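PDB 4WI0: cellulosomal scaffoldin from Acetivibrio cellulolyticus, which probably hydrolyses internal beta-1,4-glucosidic linkages of cellulose and, through the C-terminal X-module and dockerin that make up this chain, binds calcium and a partner cohesin. Local coordinates for residues B[135-138]-B[139-143]; B[105-108]-B[109-112]. The protein carries 1 engineered substitution. All blocks are in the same frame, centred on the assembly; numbering follows the deposited sequence.

Contact 1: B[135-138]-B[139-143]. With CA (calcium ion), chain D.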
loop_
_atom_site.group_PDB
_atom_site.type_symbol
_atom_site.label_atom_id
_atom_site.label_comp_id
_atom_site.label_asym_id
_atom_site.label_seq_id
_atom_site.Cartn_x
_atom_site.Cartn_y
_atom_site.Cartn_z
ATOM N N GLY B 135 -9.739 -7.066 -0.489
ATOM C CA GLY B 135 -10.481 -7.351 0.742
ATOM C C GLY B 135 -9.773 -6.914 2.010
ATOM O O GLY B 135 -10.128 -7.352 3.101
ATOM N N ALA B 136 -8.773 -6.051 1.857
ATOM C CA ALA B 136 -8.019 -5.511 2.976
ATOM C C ALA B 136 -7.594 -4.077 2.667
ATOM O O ALA B 136 -7.454 -3.699 1.504
ATOM C CB ALA B 136 -6.798 -6.368 3.245
ATOM N N ILE B 137 -7.413 -3.284 3.710
ATOM C CA ILE B 137 -6.842 -1.945 3.576
ATOM C C ILE B 137 -5.502 -2.029 4.280
ATOM O O ILE B 137 -5.445 -2.178 5.505
ATOM C CB ILE B 137 -7.746 -0.846 4.177
ATOM C CG1 ILE B 137 -9.092 -0.826 3.437
ATOM C CG2 ILE B 137 -7.075 0.513 4.044
ATOM C CD1 ILE B 137 -10.201 -0.084 4.151
ATOM N N SER B 138 -4.435 -1.985 3.489
ATOM C CA SER B 138 -3.084 -2.266 3.967
ATOM C C SER B 138 -2.110 -1.317 3.280
ATOM O O SER B 138 -2.538 -0.393 2.591
ATOM C CB SER B 138 -2.725 -3.731 3.677
ATOM O OG SER B 138 -2.777 -4.028 2.293
ATOM N N LEU B 139 -0.808 -1.543 3.470
ATOM C CA LEU B 139 0.212 -0.673 2.867
ATOM C C LEU B 139 0.161 -0.681 1.332
ATOM O O LEU B 139 0.500 0.321 0.705
ATOM C CB LEU B 139 1.617 -1.057 3.344
ATOM C CG LEU B 139 2.769 -0.135 2.921
ATOM C CD1 LEU B 139 2.463 1.326 3.229
ATOM C CD2 LEU B 139 4.059 -0.561 3.598
ATOM N N GLU B 140 -0.254 -1.803 0.733
ATOM C CA GLU B 140 -0.423 -1.864 -0.727
ATOM C C GLU B 140 -1.302 -0.742 -1.266
ATOM O O GLU B 140 -0.964 -0.113 -2.267
ATOM C CB GLU B 140 -1.028 -3.194 -1.152
ATOM C CG GLU B 140 -0.037 -4.320 -1.088
ATOM C CD GLU B 140 -0.656 -5.645 -1.409
ATOM O OE1 GLU B 140 -1.159 -5.778 -2.554
ATOM O OE2 GLU B 140 -0.614 -6.539 -0.521
ATOM N N ASP B 141 -2.435 -0.515 -0.607
ATOM C CA ASP B 141 -3.377 0.532 -1.013
ATOM C C ASP B 141 -2.729 1.909 -0.921
ATOM O O ASP B 141 -2.889 2.738 -1.816
ATOM C CB ASP B 141 -4.626 0.487 -0.138
ATOM C CG ASP B 141 -5.314 -0.859 -0.201
ATOM O OD1 ASP B 141 -5.875 -1.185 -1.263
ATOM O OD2 ASP B 141 -5.251 -1.605 0.802
ATOM N N VAL B 142 -1.994 2.138 0.165
ATOM C CA VAL B 142 -1.281 3.404 0.364
ATOM C C VAL B 142 -0.186 3.607 -0.701
ATOM O O VAL B 142 -0.024 4.717 -1.229
ATOM C CB VAL B 142 -0.685 3.479 1.797
ATOM C CG1 VAL B 142 0.299 4.638 1.942
ATOM C CG2 VAL B 142 -1.801 3.586 2.833
ATOM N N MET B 143 0.562 2.546 -1.024
ATOM C CA MET B 143 1.647 2.645 -2.016
ATOM C C MET B 143 1.116 2.867 -3.431
ATOM O O MET B 143 1.794 3.484 -4.253
ATOM C CB MET B 143 2.557 1.410 -1.994
ATOM C CG MET B 143 3.344 1.220 -0.703
ATOM S SD MET B 143 4.474 2.564 -0.299
ATOM C CE MET B 143 5.658 2.376 -1.618
HETATM CA CA CA D . -6.340 -3.481 -0.561
HETATM O O HOH W 1 -0.117 -4.901 2.076
HETATM O O HOH W 2 -4.192 -4.378 0.190
#
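Asp141 turns its carboxylate back from the first turn of the helix onto the chain that leads into it, and OD2 does two jobs there. Asp141 OD2 takes the backbone N of Ser138 at 2.8 Å on its anti lone pair, in a nearly straight bond (163°), while also binding calcium at 2.6 Å. Asp141 OD1 completes a bidentate grip, its distance to the calcium being 2.5 Å. With CG beside its own backbone N (chi1 -58°), the carboxylate reaches back to the backbone N of Ser138. The carbonyl of Ala136 is a neighbouring ligand, set at roughly a right angle to the carboxylate about the ion, and Ala136 O binds calcium at 2.4 Å. This is the closing half of an EF-hand-like calcium loop of the dockerin; Asp130, Asn132 and Asp134 complete the site. Ser138, at the N-cap, carries OG between its backbone N and carbonyl carbon (chi1 60°), where it meets two waters: one lies 2.6 Å from Ser138 OG and is itself a calcium ligand, the other donates to Glu140 OE2. Leu139 points away from 135-138 and packs on the backbone of the partner protein chain, where Leu139 N makes a hydrogen bond to a polar side chain.

Contact 2: B[105-108]-B[109-112]; sequences NLED and ILEI. With CA (calcium ion), chain C.
Leu110 lies one helical turn beyond Leu106, and its side chain is packed against that residue from its root outward. Leu110 CB sits 3.6 Å from Leu106 O. Leu110 CG comes closer still, at 3.3 Å from Leu106 O, because chi1 of -67° swings it beside the backbone N. That Leu110 N itself donates to Leu106 O at 2.7 Å. At the tip, Leu110 CD1 lies 3.9 Å from Leu106 CG, where the two leucines meet at a slant, and also 4.2 Å from Glu107 OE2, as the glutamate runs alongside and points the same way. The start of this helix is closed by a capping box. Asn105 OD1 makes a weak capping bond with Glu107 N. Asp108 OD2 supplies the reverse bond of the box, to Asn105 N at 2.9 Å on its anti lone pair. Both oxygens of Asp108 bind calcium in a dockerin EF-hand-like loop, with Asp93, Asp101 and Ala103 among the other ligands, and OD1 is also held by Met94 N. A water bound to the metal donates to Asn105 OD1. The carboxylate of Asp108 thus serves ion and helix start together, and calcium binding is probably coupled to the order of the first turn.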
loop_
_atom_site.group_PDB
_atom_site.type_symbol
_atom_site.label_atom_id
_atom_site.label_comp_id
_atom_site.label_asym_id
_atom_site.label_seq_id
_atom_site.Cartn_x
_atom_site.Cartn_y
_atom_site.Cartn_z
ATOM N N ASN B 105 -2.685 13.602 -3.274
ATOM C CA ASN B 105 -1.771 14.170 -2.278
ATOM C C ASN B 105 -1.941 13.520 -0.896
ATOM O O ASN B 105 -2.495 12.419 -0.796
ATOM C CB ASN B 105 -1.919 15.703 -2.250
ATOM C CG ASN B 105 -3.344 16.163 -2.003
ATOM O OD1 ASN B 105 -4.111 15.521 -1.291
ATOM N ND2 ASN B 105 -3.698 17.312 -2.581
ATOM N N LEU B 106 -1.451 14.176 0.155
ATOM C CA LEU B 106 -1.480 13.612 1.505
ATOM C C LEU B 106 -2.901 13.346 2.014
ATOM O O LEU B 106 -3.133 12.354 2.709
ATOM C CB LEU B 106 -0.741 14.531 2.485
ATOM C CG LEU B 106 -0.531 14.043 3.919
ATOM C CD1 LEU B 106 0.373 12.813 3.962
ATOM C CD2 LEU B 106 0.047 15.147 4.784
ATOM N N GLU B 107 -3.842 14.224 1.669
ATOM C CA GLU B 107 -5.224 14.091 2.144
ATOM C C GLU B 107 -5.850 12.787 1.661
ATOM O O GLU B 107 -6.625 12.159 2.382
ATOM C CB GLU B 107 -6.088 15.277 1.705
ATOM C CG GLU B 107 -5.995 16.491 2.616
ATOM C CD GLU B 107 -4.576 16.997 2.783
ATOM O OE1 GLU B 107 -3.967 17.418 1.770
ATOM O OE2 GLU B 107 -4.069 16.967 3.924
ATOM N N ASP B 108 -5.501 12.395 0.442
ATOM C CA ASP B 108 -5.954 11.131 -0.132
ATOM C C ASP B 108 -5.383 9.954 0.640
ATOM O O ASP B 108 -6.103 9.000 0.944
ATOM C CB ASP B 108 -5.550 11.043 -1.592
ATOM C CG ASP B 108 -6.203 12.114 -2.427
ATOM O OD1 ASP B 108 -7.440 12.084 -2.565
ATOM O OD2 ASP B 108 -5.495 13.001 -2.936
ATOM N N ILE B 109 -4.097 10.042 0.976
ATOM C CA ILE B 109 -3.449 9.034 1.824
ATOM C C ILE B 109 -4.101 8.986 3.200
ATOM O O ILE B 109 -4.391 7.906 3.708
ATOM C CB ILE B 109 -1.929 9.282 1.979
ATOM C CG1 ILE B 109 -1.235 9.056 0.628
ATOM C CG2 ILE B 109 -1.344 8.367 3.061
ATOM C CD1 ILE B 109 0.280 9.031 0.664
ATOM N N LEU B 110 -4.328 10.149 3.809
ATOM C CA LEU B 110 -4.936 10.186 5.140
ATOM C C LEU B 110 -6.348 9.608 5.143
ATOM O O LEU B 110 -6.767 8.993 6.125
ATOM C CB LEU B 110 -4.925 11.601 5.720
ATOM C CG LEU B 110 -3.526 12.131 6.023
ATOM C CD1 LEU B 110 -3.574 13.615 6.351
ATOM C CD2 LEU B 110 -2.882 11.344 7.159
ATOM N N GLU B 111 -7.064 9.774 4.035
ATOM C CA GLU B 111 -8.409 9.240 3.920
ATOM C C GLU B 111 -8.404 7.707 4.018
ATOM O O GLU B 111 -9.253 7.125 4.691
ATOM C CB GLU B 111 -9.050 9.702 2.605
ATOM C CG GLU B 111 -10.544 9.423 2.482
ATOM C CD GLU B 111 -11.385 10.111 3.543
ATOM O OE1 GLU B 111 -10.955 11.135 4.123
ATOM O OE2 GLU B 111 -12.499 9.623 3.802
ATOM N N ILE B 112 -7.448 7.070 3.345
ATOM C CA ILE B 112 -7.286 5.613 3.398
ATOM C C ILE B 112 -6.865 5.160 4.806
ATOM O O ILE B 112 -7.351 4.149 5.322
ATOM C CB ILE B 112 -6.263 5.130 2.342
ATOM C CG1 ILE B 112 -6.815 5.373 0.930
ATOM C CG2 ILE B 112 -5.943 3.651 2.523
ATOM C CD1 ILE B 112 -5.760 5.415 -0.149
HETATM CA CA CA C . -7.406 14.221 -3.930
HETATM O O HOH W 3 -6.847 15.533 -2.017
HETATM O O HOH W 4 -8.700 12.964 4.201
HETATM O O HOH W 5 -9.680 14.438 -3.053
#

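Followed from the N terminus, the chain runs through the beta-rich X-module before entering the dockerin, where contact 2 comes first and contact 1 follows. They stand in series, neither nesting nor crossing, and each closes only a short turn at the start of a helix, 106-113 or 139-146, which begins within its calcium loop and supplies the loop's last ligand. The two calcium-binding halves then meet in the dockerin core. Ile112 CG2 lies 3.7 Å from CG2 of Ile137, on the strand 136-137 that pairs with 118-119, and Val142 packs against Ile109 and Ile112. Helix 106-113 thus packs against both strand 136-137 and helix 139-146, while the 139-143 segment also faces the partner protein chain.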